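Local coordinates for anaphase-promoting complex subunit CUT9 (Schizosaccharomyces pombe, PDB 2XPI), which serves as a subunit of the anaphase-promoting complex, a ubiquitin ligase controlling mitosis and G1, dimerising through its early TPR repeats and binding hcn1 through later ones, at residues 83-95 against 110-122. Sequence-based numbering, arbitrary orientation.
Sequences REDYLRLWRHDAL and VLDITGNPNDAFW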
# COMPACT_ATOMS: atom_id res chain seq x y z
N ARG A 83 -5.44 31.76 -12.65
CA ARG A 83 -5.35 30.42 -13.23
C ARG A 83 -4.65 29.43 -12.30
O ARG A 83 -5.12 28.31 -12.10
CB ARG A 83 -4.63 30.43 -14.58
CG ARG A 83 -3.87 29.14 -14.86
CD ARG A 83 -3.89 28.78 -16.33
NE ARG A 83 -2.81 29.41 -17.05
CZ ARG A 83 -2.95 30.06 -18.20
NH1 ARG A 83 -4.13 30.16 -18.78
NH2 ARG A 83 -1.90 30.61 -18.79
N GLU A 84 -3.52 29.83 -11.74
CA GLU A 84 -2.83 29.01 -10.77
C GLU A 84 -3.79 28.66 -9.61
O GLU A 84 -3.70 27.58 -9.02
CB GLU A 84 -1.58 29.73 -10.25
CG GLU A 84 -0.68 30.29 -11.36
CD GLU A 84 -1.23 31.57 -12.01
OE1 GLU A 84 -1.40 32.59 -11.29
OE2 GLU A 84 -1.48 31.57 -13.24
N ASP A 85 -4.72 29.57 -9.33
CA ASP A 85 -5.70 29.31 -8.28
C ASP A 85 -6.82 28.32 -8.66
O ASP A 85 -7.33 27.63 -7.80
CB ASP A 85 -6.25 30.61 -7.69
CG ASP A 85 -5.24 31.32 -6.79
OD1 ASP A 85 -4.48 30.62 -6.06
OD2 ASP A 85 -5.21 32.57 -6.81
N TYR A 86 -7.20 28.25 -9.92
CA TYR A 86 -8.11 27.19 -10.36
C TYR A 86 -7.39 25.85 -10.38
O TYR A 86 -8.00 24.82 -10.12
CB TYR A 86 -8.65 27.44 -11.77
CG TYR A 86 -9.75 28.46 -11.84
CD1 TYR A 86 -9.55 29.67 -12.49
CD2 TYR A 86 -10.98 28.22 -11.24
CE1 TYR A 86 -10.55 30.62 -12.55
CE2 TYR A 86 -11.99 29.16 -11.30
CZ TYR A 86 -11.78 30.35 -11.96
OH TYR A 86 -12.78 31.29 -12.02
N LEU A 87 -6.11 25.87 -10.75
CA LEU A 87 -5.31 24.65 -10.83
C LEU A 87 -5.16 24.04 -9.45
O LEU A 87 -5.42 22.86 -9.25
CB LEU A 87 -3.93 24.97 -11.41
CG LEU A 87 -3.78 24.70 -12.92
CD1 LEU A 87 -5.06 25.01 -13.65
CD2 LEU A 87 -2.60 25.44 -13.53
N ARG A 88 -4.77 24.86 -8.49
CA ARG A 88 -4.60 24.43 -7.12
C ARG A 88 -5.87 23.90 -6.47
O ARG A 88 -5.85 22.83 -5.88
CB ARG A 88 -4.02 25.55 -6.29
CG ARG A 88 -2.63 25.90 -6.69
CD ARG A 88 -2.19 27.03 -5.84
NE ARG A 88 -0.83 27.43 -6.15
CZ ARG A 88 -0.49 28.70 -6.30
NH1 ARG A 88 -1.41 29.64 -6.16
NH2 ARG A 88 0.77 29.02 -6.58
N LEU A 89 -6.97 24.64 -6.56
CA LEU A 89 -8.24 24.11 -6.11
C LEU A 89 -8.50 22.73 -6.71
O LEU A 89 -8.93 21.80 -6.02
CB LEU A 89 -9.37 25.03 -6.51
CG LEU A 89 -9.79 26.08 -5.48
CD1 LEU A 89 -8.78 26.27 -4.37
CD2 LEU A 89 -10.12 27.41 -6.19
N TRP A 90 -8.20 22.61 -7.99
CA TRP A 90 -8.45 21.37 -8.72
C TRP A 90 -7.53 20.25 -8.24
O TRP A 90 -7.98 19.14 -7.98
CB TRP A 90 -8.28 21.63 -10.22
CG TRP A 90 -8.45 20.45 -11.10
CD1 TRP A 90 -9.00 19.25 -10.77
CD2 TRP A 90 -8.06 20.35 -12.48
NE1 TRP A 90 -8.97 18.40 -11.85
CE2 TRP A 90 -8.40 19.05 -12.91
CE3 TRP A 90 -7.48 21.23 -13.39
CZ2 TRP A 90 -8.17 18.61 -14.21
CZ3 TRP A 90 -7.24 20.79 -14.69
CH2 TRP A 90 -7.59 19.49 -15.08
N ARG A 91 -6.23 20.53 -8.14
CA ARG A 91 -5.29 19.56 -7.61
C ARG A 91 -5.72 19.14 -6.22
O ARG A 91 -5.76 17.96 -5.90
CB ARG A 91 -3.90 20.17 -7.55
CG ARG A 91 -2.94 19.38 -6.73
CD ARG A 91 -1.75 20.26 -6.38
NE ARG A 91 -2.12 21.34 -5.47
CZ ARG A 91 -1.40 22.43 -5.30
NH1 ARG A 91 -0.28 22.58 -5.99
NH2 ARG A 91 -1.79 23.38 -4.45
N HIS A 92 -6.09 20.10 -5.39
CA HIS A 92 -6.45 19.80 -4.02
C HIS A 92 -7.61 18.81 -3.93
O HIS A 92 -7.60 17.87 -3.13
CB HIS A 92 -6.82 21.06 -3.28
CG HIS A 92 -6.67 20.96 -1.80
ND1 HIS A 92 -5.45 20.74 -1.20
CD2 HIS A 92 -7.57 21.07 -0.80
CE1 HIS A 92 -5.61 20.71 0.11
NE2 HIS A 92 -6.89 20.91 0.38
N ASP A 93 -8.63 19.04 -4.74
CA ASP A 93 -9.82 18.22 -4.66
C ASP A 93 -9.51 16.83 -5.22
O ASP A 93 -10.00 15.83 -4.71
CB ASP A 93 -10.98 18.88 -5.38
CG ASP A 93 -12.22 18.04 -5.33
OD1 ASP A 93 -12.62 17.52 -6.39
OD2 ASP A 93 -12.79 17.88 -4.23
N ALA A 94 -8.67 16.77 -6.25
CA ALA A 94 -8.26 15.47 -6.78
C ALA A 94 -7.65 14.59 -5.68
O ALA A 94 -8.05 13.45 -5.50
CB ALA A 94 -7.28 15.63 -7.96
N LEU A 95 -6.66 15.13 -4.99
CA LEU A 95 -6.01 14.52 -3.86
C LEU A 95 -7.08 13.98 -2.91
O LEU A 95 -7.16 12.78 -2.64
CB LEU A 95 -5.24 15.61 -3.12
CG LEU A 95 -3.78 15.42 -2.75
CD1 LEU A 95 -3.35 16.56 -1.81
CD2 LEU A 95 -3.59 14.07 -2.12
N VAL A 110 1.02 23.21 -12.37
CA VAL A 110 1.14 24.40 -11.52
C VAL A 110 2.56 24.63 -11.03
O VAL A 110 2.99 25.78 -10.82
CB VAL A 110 0.30 24.28 -10.25
CG1 VAL A 110 0.03 25.66 -9.71
CG2 VAL A 110 -0.99 23.54 -10.50
N LEU A 111 3.27 23.53 -10.78
CA LEU A 111 4.64 23.63 -10.31
C LEU A 111 5.52 24.10 -11.47
O LEU A 111 6.38 24.96 -11.29
CB LEU A 111 5.15 22.30 -9.72
CG LEU A 111 6.58 22.32 -9.18
CD1 LEU A 111 6.77 23.42 -8.13
CD2 LEU A 111 7.02 20.97 -8.63
N ASP A 112 5.27 23.55 -12.66
CA ASP A 112 5.98 24.02 -13.87
C ASP A 112 5.80 25.52 -14.06
O ASP A 112 6.77 26.23 -14.34
CB ASP A 112 5.53 23.25 -15.12
CG ASP A 112 6.04 21.80 -15.14
OD1 ASP A 112 7.07 21.50 -14.48
OD2 ASP A 112 5.41 20.94 -15.81
N ILE A 113 4.58 26.02 -13.88
CA ILE A 113 4.32 27.45 -14.02
C ILE A 113 4.97 28.32 -12.94
O ILE A 113 5.66 29.29 -13.24
CB ILE A 113 2.81 27.72 -14.02
CG1 ILE A 113 2.17 27.25 -15.33
CG2 ILE A 113 2.52 29.19 -13.79
CD1 ILE A 113 0.66 27.26 -15.28
N THR A 114 4.77 27.95 -11.68
CA THR A 114 5.03 28.83 -10.54
C THR A 114 6.40 28.65 -9.86
O THR A 114 7.02 29.61 -9.39
CB THR A 114 3.93 28.60 -9.47
OG1 THR A 114 4.03 27.25 -8.99
CG2 THR A 114 2.57 28.78 -10.09
N GLY A 115 6.86 27.40 -9.79
CA GLY A 115 8.09 27.09 -9.09
C GLY A 115 7.97 27.30 -7.60
O GLY A 115 8.99 27.29 -6.89
N ASN A 116 6.74 27.47 -7.11
CA ASN A 116 6.49 27.68 -5.68
C ASN A 116 6.72 26.44 -4.82
O ASN A 116 6.19 25.37 -5.10
CB ASN A 116 5.06 28.18 -5.47
CG ASN A 116 4.84 28.85 -4.12
OD1 ASN A 116 4.42 30.00 -4.07
ND2 ASN A 116 5.12 28.13 -3.04
N PRO A 117 7.49 26.58 -3.74
CA PRO A 117 7.67 25.49 -2.78
C PRO A 117 6.36 24.83 -2.35
O PRO A 117 6.28 23.61 -2.31
CB PRO A 117 8.34 26.19 -1.60
CG PRO A 117 9.13 27.31 -2.23
CD PRO A 117 8.26 27.79 -3.36
N ASN A 118 5.34 25.63 -2.04
CA ASN A 118 4.05 25.08 -1.66
C ASN A 118 3.47 24.17 -2.72
O ASN A 118 2.78 23.20 -2.41
CB ASN A 118 3.08 26.19 -1.33
CG ASN A 118 3.49 26.97 -0.11
OD1 ASN A 118 2.91 28.00 0.23
ND2 ASN A 118 4.54 26.48 0.57
N ASP A 119 3.77 24.46 -3.98
CA ASP A 119 3.28 23.61 -5.05
C ASP A 119 4.09 22.33 -5.17
O ASP A 119 3.53 21.26 -5.43
CB ASP A 119 3.19 24.39 -6.36
CG ASP A 119 2.13 25.46 -6.30
OD1 ASP A 119 1.14 25.24 -5.56
OD2 ASP A 119 2.30 26.53 -6.93
N ALA A 120 5.40 22.43 -4.96
CA ALA A 120 6.26 21.26 -4.86
C ALA A 120 5.81 20.36 -3.72
O ALA A 120 5.79 19.14 -3.85
CB ALA A 120 7.69 21.69 -4.65
N PHE A 121 5.48 20.97 -2.58
CA PHE A 121 4.99 20.19 -1.46
C PHE A 121 3.76 19.37 -1.83
O PHE A 121 3.71 18.15 -1.62
CB PHE A 121 4.61 21.11 -0.29
CG PHE A 121 3.85 20.40 0.79
CD1 PHE A 121 4.51 19.58 1.69
CD2 PHE A 121 2.48 20.54 0.88
CE1 PHE A 121 3.81 18.90 2.70
CE2 PHE A 121 1.76 19.86 1.89
CZ PHE A 121 2.43 19.04 2.79
N TRP A 122 2.76 20.04 -2.37
CA TRP A 122 1.48 19.39 -2.65
C TRP A 122 1.61 18.34 -3.73
O TRP A 122 0.90 17.31 -3.69
CB TRP A 122 0.42 20.44 -2.98
CG TRP A 122 -0.06 21.16 -1.75
CD1 TRP A 122 0.11 22.49 -1.44
CD2 TRP A 122 -0.76 20.58 -0.65
NE1 TRP A 122 -0.46 22.76 -0.23
CE2 TRP A 122 -1.00 21.60 0.28
CE3 TRP A 122 -1.20 19.28 -0.35
CZ2 TRP A 122 -1.68 21.38 1.49
CZ3 TRP A 122 -1.88 19.06 0.86
CH2 TRP A 122 -2.10 20.10 1.76
O HOH W 1 1.70 21.23 -7.49
O HOH W 2 -0.34 25.12 -3.16
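Arg88 and Arg91, one helical turn apart on 83-95, converge on the carboxylate of Asp119 and illustrate how two arginines can share one acid from different directions. Arg88 arrives side-on with an extended chain, its NE bonding Asp119 OD1 and its NH2 reaching Asp119 OD2 at 2.9 Å; both oxygens offer their syn lone pairs, and the two flat groups lie nearly coplanar, 28° apart. Arg91 NH1 instead meets Asp119 OD1 from above the carboxylate plane at 3.0 Å, by a nearly straight bond. The Arg91 chain, bent at chi3, brings Trp122 CB over the centre of one face of the Arg91 guanidinium, 3.5 Å from its plane. Two waters stitch the same arginine to Asp119, one through the backbone O and the other through OD1, while Asp85 gives Arg88 a weak second salt bridge. A leucine at Arg88 would probably leave OD2 without its charged mate and Asp119 freer to turn.

Beyond this network, His92 points its CE1 edge at one face of Trp122 in a T-shaped stack, planes almost perpendicular, and Phe121 covers the opposite face. Leu95 CD1 touches Trp122 CE3 at 3.8 Å. Toward the start of 83-95, Val110 CG2 lies against Leu87 CB, and Ile113 CD1 meets Leu87 CD2 crosswise.

Helix 83-95 runs roughly antiparallel (150°) to 110-114, in the second helix of TPR 1, and near-parallel (23°) to 117-122, in the first helix of TPR 2, the stacking of consecutive repeats in a TPR superhelix, here within the repeats that mediate homodimerization.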